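Local coordinates for putative signal recognition particle protein (Chaetomium thermophilum, PDB 5CK4) that probably binds GTP as the Arf-like GTPase beta subunit of the signal recognition particle receptor at secretory membranes, and is captured here with GDP, at residues A[22-27]-A[164-169]; A[192-197]-A[269-274]; A[220-225]-A[295-300]. One frame throughout, in Å; residues are numbered along the deposited sequence.

Contact 1 (A[22-27]-A[164-169]); sequences VLLIGP and AVIFLL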
# COMPACT_ATOMS: atom_id res chain seq x y z
N VAL A 22 10.30 -1.93 1.85
CA VAL A 22 8.96 -1.36 1.72
C VAL A 22 8.38 -1.79 0.37
O VAL A 22 8.93 -1.45 -0.68
CB VAL A 22 9.01 0.18 1.85
CG1 VAL A 22 7.64 0.80 1.61
CG2 VAL A 22 9.58 0.58 3.24
N LEU A 23 7.29 -2.55 0.39
CA LEU A 23 6.64 -2.96 -0.85
C LEU A 23 5.86 -1.81 -1.48
O LEU A 23 5.01 -1.18 -0.84
CB LEU A 23 5.68 -4.15 -0.65
CG LEU A 23 6.29 -5.55 -0.60
CD1 LEU A 23 5.20 -6.57 -0.30
CD2 LEU A 23 7.00 -5.89 -1.91
N LEU A 24 6.15 -1.55 -2.74
CA LEU A 24 5.43 -0.54 -3.50
C LEU A 24 4.39 -1.27 -4.37
O LEU A 24 4.76 -2.00 -5.30
CB LEU A 24 6.42 0.27 -4.33
CG LEU A 24 5.83 1.37 -5.23
CD1 LEU A 24 5.03 2.35 -4.40
CD2 LEU A 24 6.95 2.08 -6.01
N ILE A 25 3.12 -1.09 -4.05
CA ILE A 25 2.01 -1.85 -4.63
C ILE A 25 1.02 -0.88 -5.28
O ILE A 25 0.84 0.22 -4.78
CB ILE A 25 1.25 -2.59 -3.50
CG1 ILE A 25 2.15 -3.62 -2.81
CG2 ILE A 25 0.00 -3.30 -4.01
CD1 ILE A 25 1.43 -4.36 -1.67
N GLY A 26 0.37 -1.29 -6.36
CA GLY A 26 -0.70 -0.48 -6.93
C GLY A 26 -1.01 -0.86 -8.36
O GLY A 26 -0.24 -1.59 -8.99
N PRO A 27 -2.14 -0.36 -8.89
CA PRO A 27 -2.49 -0.70 -10.27
C PRO A 27 -1.50 -0.09 -11.25
O PRO A 27 -0.83 0.88 -10.92
CB PRO A 27 -3.87 -0.07 -10.45
CG PRO A 27 -3.91 1.07 -9.47
CD PRO A 27 -3.07 0.61 -8.29
N ALA A 164 6.95 -2.13 5.77
CA ALA A 164 5.86 -1.24 5.39
C ALA A 164 5.40 -1.46 3.97
O ALA A 164 6.10 -2.09 3.17
CB ALA A 164 6.23 0.22 5.60
N VAL A 165 4.24 -0.91 3.65
CA VAL A 165 3.67 -0.99 2.32
C VAL A 165 3.29 0.41 1.87
O VAL A 165 2.67 1.15 2.62
CB VAL A 165 2.39 -1.86 2.32
CG1 VAL A 165 1.60 -1.69 1.00
CG2 VAL A 165 2.74 -3.30 2.57
N ILE A 166 3.67 0.78 0.65
CA ILE A 166 3.07 1.96 0.04
C ILE A 166 2.10 1.49 -1.04
O ILE A 166 2.51 0.76 -1.96
CB ILE A 166 4.12 2.89 -0.57
CG1 ILE A 166 5.04 3.46 0.50
CG2 ILE A 166 3.44 4.01 -1.36
CD1 ILE A 166 6.25 4.26 -0.08
N PHE A 167 0.83 1.85 -0.92
CA PHE A 167 -0.14 1.54 -1.98
C PHE A 167 -0.36 2.81 -2.81
O PHE A 167 -1.00 3.76 -2.34
CB PHE A 167 -1.46 1.06 -1.38
CG PHE A 167 -2.47 0.62 -2.42
CD1 PHE A 167 -3.32 1.54 -3.02
CD2 PHE A 167 -2.53 -0.72 -2.81
CE1 PHE A 167 -4.23 1.13 -3.99
CE2 PHE A 167 -3.45 -1.13 -3.77
CZ PHE A 167 -4.29 -0.22 -4.35
N LEU A 168 0.17 2.82 -4.03
CA LEU A 168 0.12 4.01 -4.88
C LEU A 168 -1.06 3.94 -5.84
O LEU A 168 -1.31 2.90 -6.44
CB LEU A 168 1.41 4.12 -5.69
CG LEU A 168 1.81 5.44 -6.38
CD1 LEU A 168 2.20 6.50 -5.35
CD2 LEU A 168 2.97 5.17 -7.31
N LEU A 169 -1.77 5.05 -5.99
CA LEU A 169 -2.86 5.16 -6.95
C LEU A 169 -2.80 6.50 -7.68
O LEU A 169 -2.18 7.46 -7.19
CB LEU A 169 -4.23 4.97 -6.26
CG LEU A 169 -4.60 5.96 -5.13
CD1 LEU A 169 -5.24 7.27 -5.68
CD2 LEU A 169 -5.53 5.30 -4.13
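Ala164 pairs with Val22 where two parallel strands run side by side in the central sheet of the P-loop GTPase fold. The 22-25 strand leads directly into the P-loop, and its axis lies 4.6 Å from that of the 164-169 strand. The Ala164 methyl meets Val22 CG2 on one face of the sheet, and Ala164 O accepts a bond from Leu23 N that is bent, with 142° at the hydrogen. Val165 points to the other face. Val165 CG1, anti to the backbone N (chi1 167°), reaches Ile25 CD1 at 3.8 Å, and Leu130 of helix 123-131 packs on both side chains. Ile166 returns to the first face and bridges two neighbours: Ile166 CG1 meets Val22 CG1, and Ile166 CG2 meets Leu24 CD1 at 3.8 Å. Its backbone works both ways. Ile166 N donates to Leu23 O at 2.8 Å, while Ile166 O takes the nearly linear bond from Ile25 N (172°). Phe167 brings its ring to the start of the P-loop. Ile25 CG2 touches Phe167 CD2 at 3.8 Å, the two side chains crossing at about a right angle. Gly26 CA lies over one ring face, offset toward the rim, and Pro27 CD comes near Phe167 CZ. At Leu168 the ladder ends, with Leu168 N donating to Ile25 O at 2.8 Å. Leu168 CB touches Leu24 CD1, and the side chain also packs on Asn219 of the nucleotide site. Helix 180-201 adds Thr185 against Phe167 and Tyr181 against Leu169, whose side chain leads away from the 22-27 segment. Leu168 O is buried without a hydrogen-bond partner; Gly26 CA makes a CA-H...O contact to it at 3.5 Å, and Pro27 CD lies 3.4 Å from the same Leu168 O.

Contact 2 (A[192-197]-A[269-274]); sequences VLLSLQ and GWLGAV
Gln197 reaches from helix 180-201 to the backbone of the 269-274 loop and uses both ends of its amide there. Gln197 OE1 accepts from Gly272 N at 2.8 Å. This bond is nearly straight (172°) and arrives in the carbonyl plane on a lone pair. Gln197 NE2 donates to Trp270 O at 3.1 Å. That bond is more bent, with 141° at the hydrogen, and the acceptor is tilted from the amide plane of Gln197. With CG anti to the backbone N (chi1 179°) and the chain extended beyond it, the amide is carried far enough from the helix to meet both peptide groups. Gln197 NE2 also bonds Glu268 OE1, just before the loop segment, so three bonds fix the rotation of the amide. Tyr190 OH, from the same helix, is hydrogen-bonded to both Gly269 O and Leu271 N, and Arg244 of helix 229-249 bonds Leu271 O, so these three backbone atoms are satisfied. Trp270 starts its side chain away from the helix, and Trp270 NE1 donates within the loop to Ala273 O at 3.1 Å. NE1 stands well above the Ala273 carbonyl plane, while Ala273 O lies near the plane of the indole ring. Beside these bonds, Leu271 fits its end against the helix. Leu271 CD1 lies 3.7 Å from Leu193 CB and 3.6 Å from Gln197 OE1, and also touches the backbone at Leu194. Leu194 swings its end to the loop, where Leu194 CD1 lies by Trp270 O and Leu194 CD2 lies 3.8 Å from Gly269 O. The Gln197 carboxamide is thus bonded to the C=O before and the N-H after Leu271. Away from the nucleotide, it ties helix 180-201 of the P-loop GTPase fold to the loop between helix 229-249 and strand 291-295.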
# COMPACT_ATOMS: atom_id res chain seq x y z
N VAL A 192 -5.23 -6.26 -0.30
CA VAL A 192 -3.99 -5.93 0.42
C VAL A 192 -4.25 -5.85 1.92
O VAL A 192 -3.58 -6.52 2.72
CB VAL A 192 -3.36 -4.61 -0.11
CG1 VAL A 192 -2.39 -4.03 0.89
CG2 VAL A 192 -2.66 -4.86 -1.46
N LEU A 193 -5.22 -5.02 2.31
CA LEU A 193 -5.58 -4.88 3.72
C LEU A 193 -6.13 -6.17 4.34
O LEU A 193 -5.82 -6.49 5.49
CB LEU A 193 -6.57 -3.72 3.88
CG LEU A 193 -6.03 -2.35 3.43
CD1 LEU A 193 -7.05 -1.25 3.71
CD2 LEU A 193 -4.72 -2.04 4.15
N LEU A 194 -6.95 -6.91 3.60
CA LEU A 194 -7.50 -8.16 4.15
C LEU A 194 -6.38 -9.18 4.37
O LEU A 194 -6.41 -9.95 5.33
CB LEU A 194 -8.57 -8.77 3.22
CG LEU A 194 -9.31 -9.97 3.80
CD1 LEU A 194 -10.11 -9.55 5.07
CD2 LEU A 194 -10.24 -10.63 2.77
N SER A 195 -5.39 -9.16 3.49
CA SER A 195 -4.24 -10.07 3.65
C SER A 195 -3.49 -9.75 4.95
O SER A 195 -3.14 -10.65 5.70
CB SER A 195 -3.31 -9.98 2.44
OG SER A 195 -3.94 -10.53 1.29
N LEU A 196 -3.26 -8.46 5.21
CA LEU A 196 -2.54 -8.06 6.42
C LEU A 196 -3.39 -8.35 7.65
O LEU A 196 -2.87 -8.65 8.73
CB LEU A 196 -2.20 -6.57 6.36
CG LEU A 196 -1.10 -6.24 5.36
CD1 LEU A 196 -0.96 -4.74 5.16
CD2 LEU A 196 0.24 -6.87 5.78
N GLN A 197 -4.70 -8.26 7.48
CA GLN A 197 -5.63 -8.56 8.57
C GLN A 197 -5.58 -10.05 8.92
O GLN A 197 -5.59 -10.42 10.09
CB GLN A 197 -7.05 -8.15 8.21
CG GLN A 197 -8.09 -8.46 9.29
CD GLN A 197 -9.47 -7.92 8.93
OE1 GLN A 197 -9.60 -6.80 8.45
NE2 GLN A 197 -10.50 -8.74 9.12
N GLY A 269 -13.61 -13.17 5.13
CA GLY A 269 -13.76 -12.37 3.93
C GLY A 269 -14.07 -10.92 4.25
O GLY A 269 -13.94 -10.05 3.39
N TRP A 270 -14.46 -10.67 5.50
CA TRP A 270 -14.88 -9.34 5.96
C TRP A 270 -13.70 -8.47 6.40
O TRP A 270 -13.00 -8.79 7.37
CB TRP A 270 -15.90 -9.49 7.10
CG TRP A 270 -16.36 -8.22 7.77
CD1 TRP A 270 -15.75 -7.57 8.82
CD2 TRP A 270 -17.53 -7.46 7.46
NE1 TRP A 270 -16.47 -6.45 9.16
CE2 TRP A 270 -17.57 -6.36 8.35
CE3 TRP A 270 -18.55 -7.59 6.51
CZ2 TRP A 270 -18.59 -5.41 8.32
CZ3 TRP A 270 -19.57 -6.64 6.48
CH2 TRP A 270 -19.58 -5.56 7.38
N LEU A 271 -13.46 -7.38 5.68
CA LEU A 271 -12.38 -6.46 6.02
C LEU A 271 -12.83 -5.55 7.16
O LEU A 271 -13.92 -4.99 7.10
CB LEU A 271 -12.06 -5.59 4.81
CG LEU A 271 -11.06 -4.46 5.06
CD1 LEU A 271 -9.72 -5.10 5.27
CD2 LEU A 271 -11.03 -3.49 3.86
N GLY A 272 -11.99 -5.39 8.18
CA GLY A 272 -12.30 -4.50 9.29
C GLY A 272 -12.87 -5.19 10.51
O GLY A 272 -12.84 -6.43 10.63
N ALA A 273 -13.37 -4.37 11.44
CA ALA A 273 -13.91 -4.85 12.70
C ALA A 273 -15.28 -5.47 12.53
O ALA A 273 -16.13 -4.94 11.82
CB ALA A 273 -13.98 -3.72 13.71
N VAL A 274 -15.50 -6.59 13.21
CA VAL A 274 -16.75 -7.35 13.14
C VAL A 274 -18.01 -6.50 13.34
O VAL A 274 -18.98 -6.63 12.59
CB VAL A 274 -16.74 -8.53 14.14
CG1 VAL A 274 -16.14 -8.10 15.47
CG2 VAL A 274 -18.14 -9.09 14.34

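Contact 3 (A[220-225]-A[295-300]); sequences KQDLFT and GGNVIG. With GDP (guanosine-5'-diphosphate), chain C.
Asp222 and Ile299 meet beside the guanine of GDP, and Lys220 and Ile299 enclose the base from opposite faces. The aliphatic chain of Lys220 runs over one face, with Lys220 CG 3.6 Å from C6 of GDP. Ile299 covers the other, with Ile299 CG1 3.5 Å from C2 of GDP and its CD1 close to N3. At the base edge, the Asp222 carboxylate makes a paired grip. Asp222 OD1 accepts from N1 of GDP at 2.7 Å in a nearly straight bond (173°), and Asp222 OD2 accepts from N2 of GDP at 2.8 Å. The Ile299 carbonyl O stands over one face of this carboxylate, 3.3 Å from Asp222 CG. The Asp222 torsion (chi1 55°) places CG between the backbone N and the carbonyl carbon, which turns the carboxylate to the base. At O6 of GDP, the other segment supplies backbone donors: Val298 N binds O6 of GDP at 2.8 Å, and Ile299 N adds a weak bond. Asn297 braces the loop with two bonds: its ND2 donates to Ile299 O, and its OD1 accepts from Gly304 N. Lys220 NZ ends at the ribose, bonding O4' of GDP, and is further held by a salt bridge to Asp170 and a bond to Gly29 O of the P-loop. The two segments are tied directly by Gln221 N donating to Gly296 O at 3.1 Å. Gln221 also packs its CB and CG against that same carbonyl, while its NE2 bonds Val227 O. A type I turn from Lys220 to Leu223 presents the Lys and Asp side chains together. This is the guanine-specificity site of the GTPase fold: Asn219 to Asp222 form the NKxD (G4) motif, and the 297-299 backbone probably corresponds to the G5 loop.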
# COMPACT_ATOMS: atom_id res chain seq x y z
N LYS A 220 -0.02 12.05 -8.26
CA LYS A 220 -0.40 12.95 -9.36
C LYS A 220 -1.19 14.17 -8.88
O LYS A 220 -2.05 14.68 -9.61
CB LYS A 220 -1.12 12.22 -10.53
CG LYS A 220 -0.46 10.87 -10.93
CD LYS A 220 -0.84 10.39 -12.32
CE LYS A 220 -0.26 8.99 -12.59
NZ LYS A 220 -0.62 8.47 -13.96
N GLN A 221 -0.91 14.66 -7.67
CA GLN A 221 -1.57 15.87 -7.17
C GLN A 221 -1.18 17.15 -7.93
O GLN A 221 -1.76 18.21 -7.69
CB GLN A 221 -1.34 16.05 -5.66
CG GLN A 221 -1.98 14.97 -4.80
CD GLN A 221 -3.49 15.05 -4.79
OE1 GLN A 221 -4.07 16.13 -4.85
NE2 GLN A 221 -4.15 13.89 -4.68
N ASP A 222 -0.23 17.04 -8.85
CA ASP A 222 0.12 18.16 -9.72
C ASP A 222 -1.01 18.42 -10.72
O ASP A 222 -1.18 19.53 -11.20
CB ASP A 222 1.42 17.87 -10.47
CG ASP A 222 1.37 16.55 -11.24
OD1 ASP A 222 1.11 15.50 -10.61
OD2 ASP A 222 1.61 16.56 -12.47
N LEU A 223 -1.79 17.38 -11.03
CA LEU A 223 -2.86 17.50 -12.02
C LEU A 223 -4.06 18.23 -11.45
O LEU A 223 -4.46 17.98 -10.32
CB LEU A 223 -3.28 16.12 -12.53
CG LEU A 223 -2.20 15.35 -13.30
CD1 LEU A 223 -2.69 13.95 -13.69
CD2 LEU A 223 -1.79 16.12 -14.53
N PHE A 224 -4.64 19.14 -12.23
CA PHE A 224 -5.78 19.92 -11.74
C PHE A 224 -7.01 19.07 -11.43
O PHE A 224 -7.85 19.46 -10.62
CB PHE A 224 -6.14 21.04 -12.72
CG PHE A 224 -5.22 22.21 -12.64
CD1 PHE A 224 -5.30 23.10 -11.59
CD2 PHE A 224 -4.25 22.42 -13.61
CE1 PHE A 224 -4.44 24.19 -11.50
CE2 PHE A 224 -3.39 23.50 -13.53
CZ PHE A 224 -3.49 24.39 -12.47
N THR A 225 -7.10 17.90 -12.06
CA THR A 225 -8.24 17.00 -11.86
C THR A 225 -8.00 15.97 -10.76
O THR A 225 -8.83 15.10 -10.54
CB THR A 225 -8.57 16.23 -13.15
OG1 THR A 225 -7.42 15.47 -13.55
CG2 THR A 225 -8.95 17.18 -14.26
N GLY A 295 -1.58 12.73 0.14
CA GLY A 295 -1.37 13.18 -1.23
C GLY A 295 0.08 13.47 -1.54
O GLY A 295 0.89 13.76 -0.66
N GLY A 296 0.42 13.39 -2.82
CA GLY A 296 1.74 13.76 -3.28
C GLY A 296 1.84 13.69 -4.79
O GLY A 296 0.84 13.43 -5.47
N ASN A 297 3.04 13.92 -5.32
CA ASN A 297 3.29 13.83 -6.75
C ASN A 297 4.77 13.56 -7.03
O ASN A 297 5.64 14.00 -6.28
CB ASN A 297 2.80 15.10 -7.46
CG ASN A 297 3.53 16.35 -7.00
OD1 ASN A 297 3.31 16.82 -5.89
ND2 ASN A 297 4.39 16.89 -7.84
N VAL A 298 5.04 12.82 -8.10
CA VAL A 298 6.39 12.45 -8.48
C VAL A 298 6.97 13.46 -9.47
O VAL A 298 8.18 13.73 -9.47
CB VAL A 298 6.43 11.03 -9.08
CG1 VAL A 298 7.82 10.67 -9.56
CG2 VAL A 298 5.94 10.01 -8.07
N ILE A 299 6.11 14.03 -10.32
CA ILE A 299 6.55 15.03 -11.28
C ILE A 299 5.59 16.21 -11.23
O ILE A 299 4.54 16.12 -10.62
CB ILE A 299 6.61 14.47 -12.72
CG1 ILE A 299 5.21 14.20 -13.25
CG2 ILE A 299 7.44 13.20 -12.77
CD1 ILE A 299 5.19 13.69 -14.68
N GLY A 300 5.97 17.34 -11.84
CA GLY A 300 5.11 18.51 -11.86
C GLY A 300 5.16 19.33 -10.58
O GLY A 300 5.85 18.97 -9.63
PB GDP C . 3.48 2.31 -13.16
O1B GDP C . 4.87 1.78 -12.95
O2B GDP C . 2.72 2.25 -11.84
O3B GDP C . 2.68 1.53 -14.18
O3A GDP C . 3.48 3.85 -13.60
PA GDP C . 4.64 4.65 -14.40
O1A GDP C . 5.82 4.90 -13.51
O2A GDP C . 5.01 3.98 -15.70
O5' GDP C . 3.81 5.99 -14.61
C5' GDP C . 2.65 5.98 -15.42
C4' GDP C . 2.53 7.35 -16.07
O4' GDP C . 2.17 8.31 -15.08
C3' GDP C . 3.85 7.82 -16.67
O3' GDP C . 3.53 8.57 -17.85
C2' GDP C . 4.41 8.77 -15.64
O2' GDP C . 5.22 9.80 -16.20
C1' GDP C . 3.14 9.37 -15.07
N9 GDP C . 3.31 9.88 -13.69
C8 GDP C . 3.90 9.25 -12.65
N7 GDP C . 3.84 10.04 -11.54
C5 GDP C . 3.19 11.16 -11.88
C6 GDP C . 2.79 12.40 -11.19
O6 GDP C . 3.05 12.55 -9.98
N1 GDP C . 2.12 13.32 -11.91
C2 GDP C . 1.83 13.16 -13.22
N2 GDP C . 1.16 14.13 -13.88
N3 GDP C . 2.17 12.04 -13.91
C4 GDP C . 2.84 11.04 -13.30

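Contact 1 lies near the centre of the chain, about 17 Å between centres from each of the other two. The centres of contacts 2 and 3 are about 29 Å apart, on opposite sides of the chain's centre. Contact 1 touches contact 2 directly: Ile25 CG2 lies 4.0 Å from Val192 CG2, where helix 180-201 covers the sheet. It does not touch contact 3, whose nearest atoms are about 5 Å away. GDP joins these two instead. Pro27 at the end of the 22-27 segment touches the nucleotide, and the rest of the P-loop binds its phosphates, while contact 3 holds the base. Contact 2 stands apart from the pocket.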